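Local atomic coordinates of Sodium/sialic acid symporter SiaT (Proteus mirabilis, PDB entry 5NV9), a protein that uses the inward sodium gradient to drive uptake of host-derived N-acetylneuraminic acid across the bacterial inner membrane. Residues D37-G42 with S347-S352; W76-G81 with I241-A246; V157-I162 with A391-V396; S293-Y298 with P317-T322. All blocks are in the same frame, centred on the assembly; numbering follows the deposited sequence.

Interactions 1, 2 and 4 involve mostly buried residues, whereas interaction 3 is only partly buried. Interactions 1 and 2 lie on opposite sides of the chain's centre, with centres 29 Å apart: the first joins a cytoplasmic helix to a sodium-binding transmembrane helix, the second lines the sialic acid pocket. Helix 370-398 supplies a segment to interaction 3 and covers interaction 1. Helix 267-301 flanks interaction 2 and holds 293-298 of interaction 4; the two contacts meet where W76 NE1 lies 2.9 Å from S293 OG, a probable hydrogen bond. Chemistry follows place: a weak amide bond and polar atoms at a phenylalanine edge in interaction 1, edge-to-face aromatic pairs in 2 and 4, offset in the former, purely aliphatic contact in 3.

Interaction 1 (D37-G42 with S347-S352); sequences DYFRGG and SLNSIS
F39 and N349 mark the closest backbone approach, CA to CA 7.4 Å, between the last turn of helix 35-40 and the middle of helix 328-361. Just past this turn the chain leaves helical geometry at G41, whose phi is positive; G41 N still bonds D37 O. The gap is bridged by side chains. N349 has CG anti to the backbone N (chi1 -176°), which sends its amide across to the other helix, where ND2 donates to Y38 O. At 3.4 Å this bond is weak, although nearly straight (166°). ND2 also passes the Y38 ring at 4.1 Å from CD2. The other amide atom, N349 OD1, lies at the edge of the F39 ring, 3.9 Å from CD1, and takes its hydrogen bond from Q259 NE2, which also donates to F39 O; one glutamine thus ties both segments together. Further along the ring edge, F39 CZ stands 3.3 Å from S352 OG, a hydroxyl hydrogen-bonded to A377 O. One face of F39 carries Y38 CD2. The N349 side chain is about 7 Å from a bound sodium ion, one helical turn beyond the sodium ligands S345 and S346 of this LeuT-fold protein. Helix 370-398 covers the contact through A377, K378 and I381, and Y38 OH is hydrogen-bonded to W171 O of helix 155-203.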
loop_
_atom_site.group_PDB
_atom_site.type_symbol
_atom_site.label_atom_id
_atom_site.label_comp_id
_atom_site.label_asym_id
_atom_site.label_seq_id
_atom_site.Cartn_x
_atom_site.Cartn_y
_atom_site.Cartn_z
ATOM N N ASP A 37 1.127 10.459 20.949
ATOM C CA ASP A 37 1.818 9.179 21.020
ATOM C C ASP A 37 1.288 8.203 19.987
ATOM O O ASP A 37 2.052 7.676 19.214
ATOM C CB ASP A 37 1.741 8.538 22.406
ATOM C CG ASP A 37 2.400 9.413 23.480
ATOM O OD1 ASP A 37 3.570 9.926 23.287
ATOM O OD2 ASP A 37 1.695 9.617 24.484
ATOM N N TYR A 38 -0.015 8.018 19.959
ATOM C CA TYR A 38 -0.605 6.928 19.211
ATOM C C TYR A 38 -0.512 7.095 17.683
ATOM O O TYR A 38 -0.425 6.098 16.978
ATOM C CB TYR A 38 -2.051 6.783 19.646
ATOM C CG TYR A 38 -2.667 5.432 19.474
ATOM C CD1 TYR A 38 -2.441 4.408 20.407
ATOM C CD2 TYR A 38 -3.533 5.174 18.421
ATOM C CE1 TYR A 38 -3.047 3.172 20.273
ATOM C CE2 TYR A 38 -4.152 3.951 18.298
ATOM C CZ TYR A 38 -3.878 2.944 19.207
ATOM O OH TYR A 38 -4.524 1.740 19.087
ATOM N N PHE A 39 -0.572 8.343 17.199
ATOM C CA PHE A 39 -0.578 8.640 15.767
ATOM C C PHE A 39 0.721 9.283 15.265
ATOM O O PHE A 39 1.043 9.142 14.089
ATOM C CB PHE A 39 -1.778 9.526 15.395
ATOM C CG PHE A 39 -3.145 8.900 15.670
ATOM C CD1 PHE A 39 -3.476 7.683 15.153
ATOM C CD2 PHE A 39 -4.069 9.556 16.465
ATOM C CE1 PHE A 39 -4.699 7.128 15.386
ATOM C CE2 PHE A 39 -5.317 9.017 16.718
ATOM C CZ PHE A 39 -5.650 7.803 16.154
ATOM N N ARG A 40 1.423 10.028 16.135
ATOM C CA ARG A 40 2.625 10.766 15.740
ATOM C C ARG A 40 3.881 10.153 16.371
ATOM O O ARG A 40 4.992 10.475 15.969
ATOM C CB ARG A 40 2.497 12.257 16.052
ATOM C CG ARG A 40 1.307 12.907 15.307
ATOM C CD ARG A 40 1.058 14.433 15.583
ATOM N NE ARG A 40 2.318 15.123 15.766
ATOM C CZ ARG A 40 2.978 15.829 14.865
ATOM N NH1 ARG A 40 2.492 16.090 13.673
ATOM N NH2 ARG A 40 4.129 16.344 15.215
ATOM N N GLY A 41 3.723 9.238 17.332
ATOM C CA GLY A 41 4.883 8.554 17.898
ATOM C C GLY A 41 5.793 9.450 18.769
ATOM O O GLY A 41 6.936 9.078 19.044
ATOM N N GLY A 42 5.276 10.593 19.227
ATOM C CA GLY A 42 6.031 11.567 19.991
ATOM C C GLY A 42 7.338 12.052 19.372
ATOM O O GLY A 42 8.218 12.480 20.071
ATOM N N SER A 347 -2.736 0.577 7.566
ATOM C CA SER A 347 -4.010 1.029 7.061
ATOM C C SER A 347 -4.992 1.216 8.247
ATOM O O SER A 347 -5.737 2.208 8.278
ATOM C CB SER A 347 -4.616 0.026 6.045
ATOM O OG SER A 347 -4.072 0.124 4.727
ATOM N N LEU A 348 -4.995 0.298 9.221
ATOM C CA LEU A 348 -5.883 0.459 10.421
ATOM C C LEU A 348 -5.537 1.684 11.284
ATOM O O LEU A 348 -6.424 2.507 11.642
ATOM C CB LEU A 348 -5.885 -0.762 11.307
ATOM C CG LEU A 348 -6.493 -2.078 10.766
ATOM C CD1 LEU A 348 -6.273 -3.213 11.792
ATOM C CD2 LEU A 348 -7.939 -1.971 10.405
ATOM N N ASN A 349 -4.268 1.846 11.581
ATOM C CA ASN A 349 -3.841 3.028 12.296
ATOM C C ASN A 349 -4.135 4.351 11.552
ATOM O O ASN A 349 -4.556 5.333 12.177
ATOM C CB ASN A 349 -2.382 2.953 12.667
ATOM C CG ASN A 349 -1.941 4.145 13.505
ATOM O OD1 ASN A 349 -1.505 5.126 12.945
ATOM N ND2 ASN A 349 -1.956 4.023 14.832
ATOM N N SER A 350 -3.927 4.371 10.237
ATOM C CA SER A 350 -4.187 5.588 9.453
ATOM C C SER A 350 -5.606 5.882 9.381
ATOM O O SER A 350 -5.979 7.057 9.337
ATOM C CB SER A 350 -3.589 5.489 8.072
ATOM O OG SER A 350 -2.177 5.450 8.221
ATOM N N ILE A 351 -6.425 4.839 9.233
ATOM C CA ILE A 351 -7.896 5.001 9.281
ATOM C C ILE A 351 -8.303 5.655 10.561
ATOM O O ILE A 351 -9.035 6.667 10.564
ATOM C CB ILE A 351 -8.655 3.718 9.091
ATOM C CG1 ILE A 351 -8.589 3.279 7.652
ATOM C CG2 ILE A 351 -10.136 3.899 9.466
ATOM C CD1 ILE A 351 -8.849 1.787 7.445
ATOM N N SER A 352 -7.837 5.124 11.666
ATOM C CA SER A 352 -8.102 5.761 12.980
ATOM C C SER A 352 -7.513 7.134 13.131
ATOM O O SER A 352 -8.158 7.946 13.755
ATOM C CB SER A 352 -7.665 4.904 14.117
ATOM O OG SER A 352 -7.958 5.516 15.361
#

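Interaction 2 (W76-G81 with I241-A246); sequences WTFIIG and IGFLFA. With SLB (N-acetyl-beta-neuraminic acid), chain D.
F78 O accepts a hydrogen bond from G81 N at 2.8 Å and also has F243 CE2 beside it at 3.8 Å. Its i to i+3 spacing, shared by the two bonds before it, brings F78 and G81 to the same ring. F78 and F243 form an offset edge-to-face pair: the edge of F243 points at the face of F78, with centroids 5.5 Å apart and planes at 76°. Its closest atoms are F78 CD2 and F243 CZ, 3.7 Å apart. With no side chain at G81, F243 CD2 can settle 3.6 Å from G81 CA. The bound N-acetylneuraminic acid lies against this wall: its acetyl methyl C11 sits over one face of F243, offset toward the rim, and 3.4 Å from G81 C. The G81 backbone and the F243 ring thus both line the N-acetyl end of the site, while Q82, T58, T63, S60 and R135 hydrogen-bond to the sugar. F459 of helix 459-475 meets F243 edge-to-face, F289 of helix 267-301 touches F78, and N247, farther along helix 236-253, bonds G81 O through its ND2.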
loop_
_atom_site.group_PDB
_atom_site.type_symbol
_atom_site.label_atom_id
_atom_site.label_comp_id
_atom_site.label_asym_id
_atom_site.label_seq_id
_atom_site.Cartn_x
_atom_site.Cartn_y
_atom_site.Cartn_z
ATOM N N TRP A 76 8.500 -7.867 -17.615
ATOM C CA TRP A 76 8.895 -6.975 -16.527
ATOM C C TRP A 76 8.437 -5.552 -16.754
ATOM O O TRP A 76 8.849 -4.694 -15.993
ATOM C CB TRP A 76 10.408 -6.932 -16.387
ATOM C CG TRP A 76 11.059 -8.128 -15.771
ATOM C CD1 TRP A 76 10.717 -9.433 -15.940
ATOM C CD2 TRP A 76 12.209 -8.112 -14.952
ATOM N NE1 TRP A 76 11.555 -10.236 -15.213
ATOM C CE2 TRP A 76 12.475 -9.445 -14.580
ATOM C CE3 TRP A 76 13.018 -7.076 -14.432
ATOM C CZ2 TRP A 76 13.557 -9.799 -13.777
ATOM C CZ3 TRP A 76 14.070 -7.423 -13.605
ATOM C CH2 TRP A 76 14.318 -8.785 -13.256
ATOM N N THR A 77 7.605 -5.256 -17.745
ATOM C CA THR A 77 7.331 -3.828 -18.000
ATOM C C THR A 77 6.819 -3.018 -16.793
ATOM O O THR A 77 7.142 -1.866 -16.674
ATOM C CB THR A 77 6.404 -3.598 -19.193
ATOM O OG1 THR A 77 5.222 -4.363 -19.055
ATOM C CG2 THR A 77 7.105 -3.954 -20.458
ATOM N N PHE A 78 6.009 -3.621 -15.930
ATOM C CA PHE A 78 5.507 -2.968 -14.744
ATOM C C PHE A 78 6.552 -2.436 -13.765
ATOM O O PHE A 78 6.269 -1.540 -12.994
ATOM C CB PHE A 78 4.588 -3.900 -13.980
ATOM C CG PHE A 78 3.154 -3.895 -14.461
ATOM C CD1 PHE A 78 2.835 -3.991 -15.835
ATOM C CD2 PHE A 78 2.118 -3.931 -13.536
ATOM C CE1 PHE A 78 1.513 -4.041 -16.263
ATOM C CE2 PHE A 78 0.777 -3.951 -13.963
ATOM C CZ PHE A 78 0.480 -4.024 -15.325
ATOM N N ILE A 79 7.768 -2.982 -13.804
ATOM C CA ILE A 79 8.837 -2.546 -12.931
ATOM C C ILE A 79 9.151 -1.053 -13.188
ATOM O O ILE A 79 9.663 -0.373 -12.301
ATOM C CB ILE A 79 10.114 -3.462 -12.997
ATOM C CG1 ILE A 79 10.871 -3.419 -11.660
ATOM C CG2 ILE A 79 11.020 -3.086 -14.191
ATOM C CD1 ILE A 79 12.172 -4.183 -11.641
ATOM N N ILE A 80 8.820 -0.521 -14.347
ATOM C CA ILE A 80 8.971 0.925 -14.563
ATOM C C ILE A 80 8.223 1.665 -13.429
ATOM O O ILE A 80 8.711 2.665 -12.896
ATOM C CB ILE A 80 8.560 1.336 -15.996
ATOM C CG1 ILE A 80 9.527 0.722 -17.024
ATOM C CG2 ILE A 80 8.646 2.841 -16.205
ATOM C CD1 ILE A 80 8.915 0.578 -18.401
ATOM N N GLY A 81 7.101 1.103 -12.977
ATOM C CA GLY A 81 6.381 1.631 -11.819
ATOM C C GLY A 81 7.183 1.928 -10.580
ATOM O O GLY A 81 6.970 2.953 -9.937
ATOM N N ILE A 241 2.340 6.502 -17.415
ATOM C CA ILE A 241 1.464 7.572 -16.954
ATOM C C ILE A 241 0.602 7.100 -15.785
ATOM O O ILE A 241 0.489 7.808 -14.776
ATOM C CB ILE A 241 0.526 8.123 -18.042
ATOM C CG1 ILE A 241 1.279 8.371 -19.328
ATOM C CG2 ILE A 241 -0.041 9.473 -17.594
ATOM C CD1 ILE A 241 0.352 8.301 -20.523
ATOM N N GLY A 242 0.068 5.880 -15.889
ATOM C CA GLY A 242 -0.725 5.289 -14.808
ATOM C C GLY A 242 0.049 5.159 -13.489
ATOM O O GLY A 242 -0.433 5.594 -12.420
ATOM N N PHE A 243 1.257 4.579 -13.528
ATOM C CA PHE A 243 2.048 4.467 -12.293
ATOM C C PHE A 243 2.552 5.810 -11.744
ATOM O O PHE A 243 2.620 5.975 -10.495
ATOM C CB PHE A 243 3.215 3.482 -12.410
ATOM C CG PHE A 243 2.804 2.048 -12.220
ATOM C CD1 PHE A 243 2.022 1.677 -11.162
ATOM C CD2 PHE A 243 3.131 1.092 -13.147
ATOM C CE1 PHE A 243 1.604 0.347 -10.978
ATOM C CE2 PHE A 243 2.723 -0.228 -12.978
ATOM C CZ PHE A 243 1.956 -0.610 -11.891
ATOM N N LEU A 244 2.888 6.758 -12.633
ATOM C CA LEU A 244 3.225 8.081 -12.172
ATOM C C LEU A 244 2.109 8.620 -11.274
ATOM O O LEU A 244 2.360 9.032 -10.157
ATOM C CB LEU A 244 3.487 9.008 -13.318
ATOM C CG LEU A 244 3.797 10.455 -12.947
ATOM C CD1 LEU A 244 5.047 10.472 -12.118
ATOM C CD2 LEU A 244 3.979 11.202 -14.256
ATOM N N PHE A 245 0.874 8.589 -11.751
ATOM C CA PHE A 245 -0.207 9.122 -10.962
ATOM C C PHE A 245 -0.531 8.276 -9.731
ATOM O O PHE A 245 -0.895 8.840 -8.702
ATOM C CB PHE A 245 -1.432 9.461 -11.839
ATOM C CG PHE A 245 -1.229 10.723 -12.619
ATOM C CD1 PHE A 245 -0.388 10.733 -13.696
ATOM C CD2 PHE A 245 -1.817 11.919 -12.211
ATOM C CE1 PHE A 245 -0.112 11.907 -14.397
ATOM C CE2 PHE A 245 -1.574 13.083 -12.896
ATOM C CZ PHE A 245 -0.728 13.082 -14.007
ATOM N N ALA A 246 -0.382 6.950 -9.809
ATOM C CA ALA A 246 -0.664 6.113 -8.658
ATOM C C ALA A 246 0.356 6.371 -7.567
ATOM O O ALA A 246 0.015 6.295 -6.370
ATOM C CB ALA A 246 -0.672 4.626 -9.024
HETATM C C1 SLB D . 1.039 -3.422 -2.946
HETATM C C2 SLB D . 1.375 -2.205 -3.763
HETATM C C3 SLB D . 0.646 -2.283 -5.085
HETATM C C4 SLB D . 1.094 -1.186 -6.076
HETATM C C5 SLB D . 2.597 -1.395 -6.264
HETATM C C6 SLB D . 3.314 -1.309 -4.901
HETATM C C7 SLB D . 4.832 -1.526 -4.958
HETATM C C8 SLB D . 5.459 -1.448 -3.591
HETATM C C9 SLB D . 6.984 -1.497 -3.667
HETATM C C10 SLB D . 3.775 -0.728 -8.327
HETATM C C11 SLB D . 4.567 0.402 -8.932
HETATM N N5 SLB D . 3.158 -0.395 -7.184
HETATM O O1A SLB D . 1.821 -4.432 -3.020
HETATM O O1B SLB D . -0.046 -3.407 -2.251
HETATM O O2 SLB D . 1.010 -0.983 -3.061
HETATM O O4 SLB D . 0.409 -1.323 -7.368
HETATM O O6 SLB D . 2.793 -2.290 -4.009
HETATM O O7 SLB D . 5.142 -2.825 -5.472
HETATM O O8 SLB D . 5.048 -0.253 -2.935
HETATM O O9 SLB D . 7.537 -0.339 -4.343
HETATM O O10 SLB D . 3.749 -1.870 -8.815
#

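Interaction 3 (V157-I162 with A391-V396); sequences VLIVLI and AAIWLV
I159 crosses I393 at a slant and meets it with the tip of its longer branch: CD1 stands 3.7 Å from I393 CG1 and 3.9 Å from I393 CA. The reach follows from its torsions, with CG1 anti to the carbonyl carbon (chi1 -68°) and CD1 extended beyond it (chi2 171°). From there the same methyl lies 4.1 Å from V396 CG2 and 4.2 Å from A392 O, so one terminal carbon makes all the close contacts with the second helix. I393 offers the flank of its CG1 rather than its own CD1. The two segments run roughly antiparallel, 146° between N-to-C directions, and their axes come no nearer than 10.8 Å. At this separation the contact is made through one long side chain, I159, between transmembrane helices 155-203 and 370-398. Helix 118-151 packs beside them, with T140 touching A392 and Y141 touching V396. Every side-chain group across the contact is aliphatic, so cohesion rests on dispersion and burial, without a directional bond to fix the rotation of either side chain.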
loop_
_atom_site.group_PDB
_atom_site.type_symbol
_atom_site.label_atom_id
_atom_site.label_comp_id
_atom_site.label_asym_id
_atom_site.label_seq_id
_atom_site.Cartn_x
_atom_site.Cartn_y
_atom_site.Cartn_z
ATOM N N VAL A 157 -9.967 -19.520 10.322
ATOM C CA VAL A 157 -8.858 -19.575 11.238
ATOM C C VAL A 157 -7.661 -18.787 10.663
ATOM O O VAL A 157 -6.972 -18.021 11.354
ATOM C CB VAL A 157 -8.447 -21.030 11.488
ATOM C CG1 VAL A 157 -7.178 -21.074 12.330
ATOM C CG2 VAL A 157 -9.590 -21.806 12.137
ATOM N N LEU A 158 -7.461 -18.954 9.379
ATOM C CA LEU A 158 -6.442 -18.220 8.682
ATOM C C LEU A 158 -6.692 -16.696 8.790
ATOM O O LEU A 158 -5.758 -15.890 8.981
ATOM C CB LEU A 158 -6.402 -18.705 7.245
ATOM C CG LEU A 158 -5.142 -18.821 6.407
ATOM C CD1 LEU A 158 -3.968 -19.489 7.126
ATOM C CD2 LEU A 158 -5.477 -19.648 5.171
ATOM N N ILE A 159 -7.956 -16.299 8.710
ATOM C CA ILE A 159 -8.295 -14.901 8.876
ATOM C C ILE A 159 -8.052 -14.433 10.304
ATOM O O ILE A 159 -7.679 -13.263 10.509
ATOM C CB ILE A 159 -9.743 -14.641 8.436
ATOM C CG1 ILE A 159 -9.826 -14.841 6.940
ATOM C CG2 ILE A 159 -10.194 -13.263 8.824
ATOM C CD1 ILE A 159 -11.223 -14.845 6.359
ATOM N N VAL A 160 -8.267 -15.330 11.289
ATOM C CA VAL A 160 -7.982 -15.020 12.684
ATOM C C VAL A 160 -6.486 -14.749 12.814
ATOM O O VAL A 160 -6.092 -13.787 13.454
ATOM C CB VAL A 160 -8.333 -16.149 13.633
ATOM C CG1 VAL A 160 -7.720 -15.864 14.975
ATOM C CG2 VAL A 160 -9.832 -16.263 13.799
ATOM N N LEU A 161 -5.678 -15.642 12.249
ATOM C CA LEU A 161 -4.214 -15.495 12.234
ATOM C C LEU A 161 -3.683 -14.286 11.436
ATOM O O LEU A 161 -2.750 -13.584 11.880
ATOM C CB LEU A 161 -3.574 -16.768 11.701
ATOM C CG LEU A 161 -3.757 -18.046 12.537
ATOM C CD1 LEU A 161 -2.921 -19.096 11.898
ATOM C CD2 LEU A 161 -3.311 -17.862 13.974
ATOM N N ILE A 162 -4.227 -14.046 10.258
ATOM C CA ILE A 162 -3.754 -12.901 9.462
ATOM C C ILE A 162 -4.244 -11.555 10.021
ATOM O O ILE A 162 -3.456 -10.603 10.198
ATOM C CB ILE A 162 -4.186 -12.994 7.975
ATOM C CG1 ILE A 162 -3.564 -14.207 7.291
ATOM C CG2 ILE A 162 -3.772 -11.749 7.212
ATOM C CD1 ILE A 162 -4.336 -14.666 6.084
ATOM N N ALA A 391 -15.722 -8.233 5.817
ATOM C CA ALA A 391 -15.643 -8.156 4.384
ATOM C C ALA A 391 -14.749 -9.289 3.854
ATOM O O ALA A 391 -15.152 -10.031 2.961
ATOM C CB ALA A 391 -15.143 -6.820 3.931
ATOM N N ALA A 392 -13.572 -9.467 4.451
ATOM C CA ALA A 392 -12.685 -10.530 4.046
ATOM C C ALA A 392 -13.323 -11.889 4.208
ATOM O O ALA A 392 -13.179 -12.725 3.341
ATOM C CB ALA A 392 -11.362 -10.465 4.812
ATOM N N ILE A 393 -14.019 -12.139 5.301
ATOM C CA ILE A 393 -14.758 -13.384 5.399
ATOM C C ILE A 393 -15.792 -13.553 4.255
ATOM O O ILE A 393 -15.936 -14.662 3.722
ATOM C CB ILE A 393 -15.470 -13.550 6.758
ATOM C CG1 ILE A 393 -14.460 -13.929 7.854
ATOM C CG2 ILE A 393 -16.534 -14.637 6.649
ATOM C CD1 ILE A 393 -14.897 -13.538 9.249
ATOM N N TRP A 394 -16.498 -12.473 3.897
ATOM C CA TRP A 394 -17.515 -12.517 2.866
ATOM C C TRP A 394 -16.862 -12.835 1.506
ATOM O O TRP A 394 -17.339 -13.703 0.759
ATOM C CB TRP A 394 -18.332 -11.205 2.934
ATOM C CG TRP A 394 -19.294 -10.813 1.821
ATOM C CD1 TRP A 394 -19.819 -11.607 0.843
ATOM C CD2 TRP A 394 -19.892 -9.500 1.631
ATOM N NE1 TRP A 394 -20.679 -10.872 0.043
ATOM C CE2 TRP A 394 -20.733 -9.580 0.499
ATOM C CE3 TRP A 394 -19.787 -8.267 2.312
ATOM C CZ2 TRP A 394 -21.452 -8.486 0.020
ATOM C CZ3 TRP A 394 -20.510 -7.173 1.833
ATOM C CH2 TRP A 394 -21.336 -7.296 0.697
ATOM N N LEU A 395 -15.750 -12.188 1.208
ATOM C CA LEU A 395 -15.043 -12.424 -0.059
ATOM C C LEU A 395 -14.583 -13.869 -0.214
ATOM O O LEU A 395 -14.606 -14.427 -1.310
ATOM C CB LEU A 395 -13.837 -11.496 -0.201
ATOM C CG LEU A 395 -14.142 -10.035 -0.540
ATOM C CD1 LEU A 395 -12.906 -9.152 -0.332
ATOM C CD2 LEU A 395 -14.690 -9.897 -1.964
ATOM N N VAL A 396 -14.171 -14.460 0.903
ATOM C CA VAL A 396 -13.683 -15.818 0.938
ATOM C C VAL A 396 -14.836 -16.811 0.726
ATOM O O VAL A 396 -14.829 -17.562 -0.260
ATOM C CB VAL A 396 -12.888 -16.099 2.244
ATOM C CG1 VAL A 396 -12.558 -17.565 2.370
ATOM C CG2 VAL A 396 -11.595 -15.306 2.254
#

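Interaction 4 (S293-Y298 with P317-T322)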
loop_
_atom_site.group_PDB
_atom_site.type_symbol
_atom_site.label_atom_id
_atom_site.label_comp_id
_atom_site.label_asym_id
_atom_site.label_seq_id
_atom_site.Cartn_x
_atom_site.Cartn_y
_atom_site.Cartn_z
ATOM N N SER A 293 10.063 -14.818 -13.447
ATOM C CA SER A 293 10.877 -15.315 -14.531
ATOM C C SER A 293 11.585 -16.651 -14.232
ATOM O O SER A 293 11.633 -17.578 -15.080
ATOM C CB SER A 293 11.885 -14.220 -14.897
ATOM O OG SER A 293 11.198 -13.086 -15.377
ATOM N N ALA A 294 12.138 -16.747 -13.025
ATOM C CA ALA A 294 12.731 -18.016 -12.543
ATOM C C ALA A 294 11.774 -19.151 -12.520
ATOM O O ALA A 294 12.139 -20.253 -12.947
ATOM C CB ALA A 294 13.396 -17.855 -11.188
ATOM N N LEU A 295 10.544 -18.916 -12.043
ATOM C CA LEU A 295 9.571 -19.981 -11.929
ATOM C C LEU A 295 9.116 -20.461 -13.271
ATOM O O LEU A 295 8.768 -21.635 -13.406
ATOM C CB LEU A 295 8.339 -19.547 -11.139
ATOM C CG LEU A 295 8.537 -19.389 -9.616
ATOM C CD1 LEU A 295 7.363 -18.767 -8.975
ATOM C CD2 LEU A 295 8.835 -20.690 -8.933
ATOM N N PHE A 296 9.024 -19.510 -14.221
ATOM C CA PHE A 296 8.678 -19.787 -15.590
ATOM C C PHE A 296 9.694 -20.759 -16.197
ATOM O O PHE A 296 9.305 -21.764 -16.820
ATOM C CB PHE A 296 8.621 -18.489 -16.384
ATOM C CG PHE A 296 8.716 -18.692 -17.840
ATOM C CD1 PHE A 296 7.657 -19.193 -18.526
ATOM C CD2 PHE A 296 9.868 -18.380 -18.500
ATOM C CE1 PHE A 296 7.722 -19.417 -19.889
ATOM C CE2 PHE A 296 9.955 -18.609 -19.868
ATOM C CZ PHE A 296 8.887 -19.135 -20.561
ATOM N N VAL A 297 10.989 -20.452 -16.033
ATOM C CA VAL A 297 12.047 -21.356 -16.488
ATOM C C VAL A 297 11.985 -22.694 -15.761
ATOM O O VAL A 297 12.073 -23.746 -16.386
ATOM C CB VAL A 297 13.416 -20.726 -16.410
ATOM C CG1 VAL A 297 14.467 -21.696 -16.908
ATOM C CG2 VAL A 297 13.437 -19.469 -17.247
ATOM N N TYR A 298 11.772 -22.672 -14.446
ATOM C CA TYR A 298 11.723 -23.884 -13.720
ATOM C C TYR A 298 10.585 -24.793 -14.183
ATOM O O TYR A 298 10.810 -25.983 -14.347
ATOM C CB TYR A 298 11.652 -23.650 -12.213
ATOM C CG TYR A 298 11.539 -24.919 -11.381
ATOM C CD1 TYR A 298 12.664 -25.704 -11.067
ATOM C CD2 TYR A 298 10.314 -25.334 -10.901
ATOM C CE1 TYR A 298 12.542 -26.865 -10.312
ATOM C CE2 TYR A 298 10.191 -26.481 -10.154
ATOM C CZ TYR A 298 11.291 -27.233 -9.836
ATOM O OH TYR A 298 11.068 -28.365 -9.047
ATOM N N PRO A 317 3.224 -19.817 -4.553
ATOM C CA PRO A 317 2.995 -20.614 -3.342
ATOM C C PRO A 317 3.173 -22.113 -3.525
ATOM O O PRO A 317 3.562 -22.804 -2.577
ATOM C CB PRO A 317 1.534 -20.337 -2.980
ATOM C CG PRO A 317 1.015 -19.315 -3.947
ATOM C CD PRO A 317 2.152 -18.835 -4.795
ATOM N N LEU A 318 2.814 -22.610 -4.706
ATOM C CA LEU A 318 3.054 -23.991 -5.064
ATOM C C LEU A 318 4.499 -24.349 -4.958
ATOM O O LEU A 318 4.824 -25.358 -4.309
ATOM C CB LEU A 318 2.592 -24.276 -6.495
ATOM C CG LEU A 318 2.797 -25.767 -6.836
ATOM C CD1 LEU A 318 1.796 -26.592 -6.043
ATOM C CD2 LEU A 318 2.683 -26.031 -8.325
ATOM N N PHE A 319 5.370 -23.561 -5.599
ATOM C CA PHE A 319 6.815 -23.752 -5.450
ATOM C C PHE A 319 7.312 -23.710 -4.003
ATOM O O PHE A 319 8.110 -24.555 -3.594
ATOM C CB PHE A 319 7.605 -22.749 -6.268
ATOM C CG PHE A 319 9.091 -22.960 -6.224
ATOM C CD1 PHE A 319 9.864 -22.416 -5.208
ATOM C CD2 PHE A 319 9.735 -23.702 -7.196
ATOM C CE1 PHE A 319 11.239 -22.623 -5.168
ATOM C CE2 PHE A 319 11.124 -23.907 -7.164
ATOM C CZ PHE A 319 11.867 -23.364 -6.163
ATOM N N ILE A 320 6.832 -22.765 -3.223
ATOM C CA ILE A 320 7.272 -22.669 -1.849
ATOM C C ILE A 320 6.971 -23.922 -1.050
ATOM O O ILE A 320 7.826 -24.436 -0.350
ATOM C CB ILE A 320 6.645 -21.485 -1.114
ATOM C CG1 ILE A 320 7.164 -20.169 -1.735
ATOM C CG2 ILE A 320 6.934 -21.579 0.391
ATOM C CD1 ILE A 320 6.190 -19.008 -1.549
ATOM N N VAL A 321 5.749 -24.399 -1.163
ATOM C CA VAL A 321 5.319 -25.469 -0.313
ATOM C C VAL A 321 5.808 -26.823 -0.823
ATOM O O VAL A 321 5.981 -27.759 -0.004
ATOM C CB VAL A 321 3.807 -25.424 -0.159
ATOM C CG1 VAL A 321 3.282 -26.652 0.519
ATOM C CG2 VAL A 321 3.446 -24.187 0.672
ATOM N N THR A 322 6.057 -26.935 -2.126
ATOM C CA THR A 322 6.457 -28.213 -2.689
ATOM C C THR A 322 7.946 -28.300 -2.832
ATOM O O THR A 322 8.458 -29.396 -2.826
ATOM C CB THR A 322 5.798 -28.526 -4.069
ATOM O OG1 THR A 322 6.123 -27.513 -5.045
ATOM C CG2 THR A 322 4.310 -28.628 -3.939
#
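Y298 and F319 make the aromatic part of the contact, a clean edge-to-face pair with planes at 89° and centroids 5.4 Å apart. The edge of F319 is directed at the face of Y298, its CE2 lying 4.0 Å above the plane over the ring centre. In both residues CG is anti to the backbone N (chi1 178° in Y298, -176° in F319), which carries each ring toward the opposite helix. The aliphatic part comes from L295, whose CD2 reaches the base of the F319 side chain, 3.5 Å from CG and 3.6 Å from CB. These contacts pin the short periplasmic helix 315-323 to the periplasmic end of helix 267-301, a connection outside the membrane-spanning part of the LeuT fold; I200 of helix 155-203 touches both L295 and F319. A polar feature internal to segment 317-322 lies beside the contact: L318 O receives T322 N at 3.0 Å and T322 OG1 at 2.6 Å, the two donors arriving from opposite faces of the carbonyl plane.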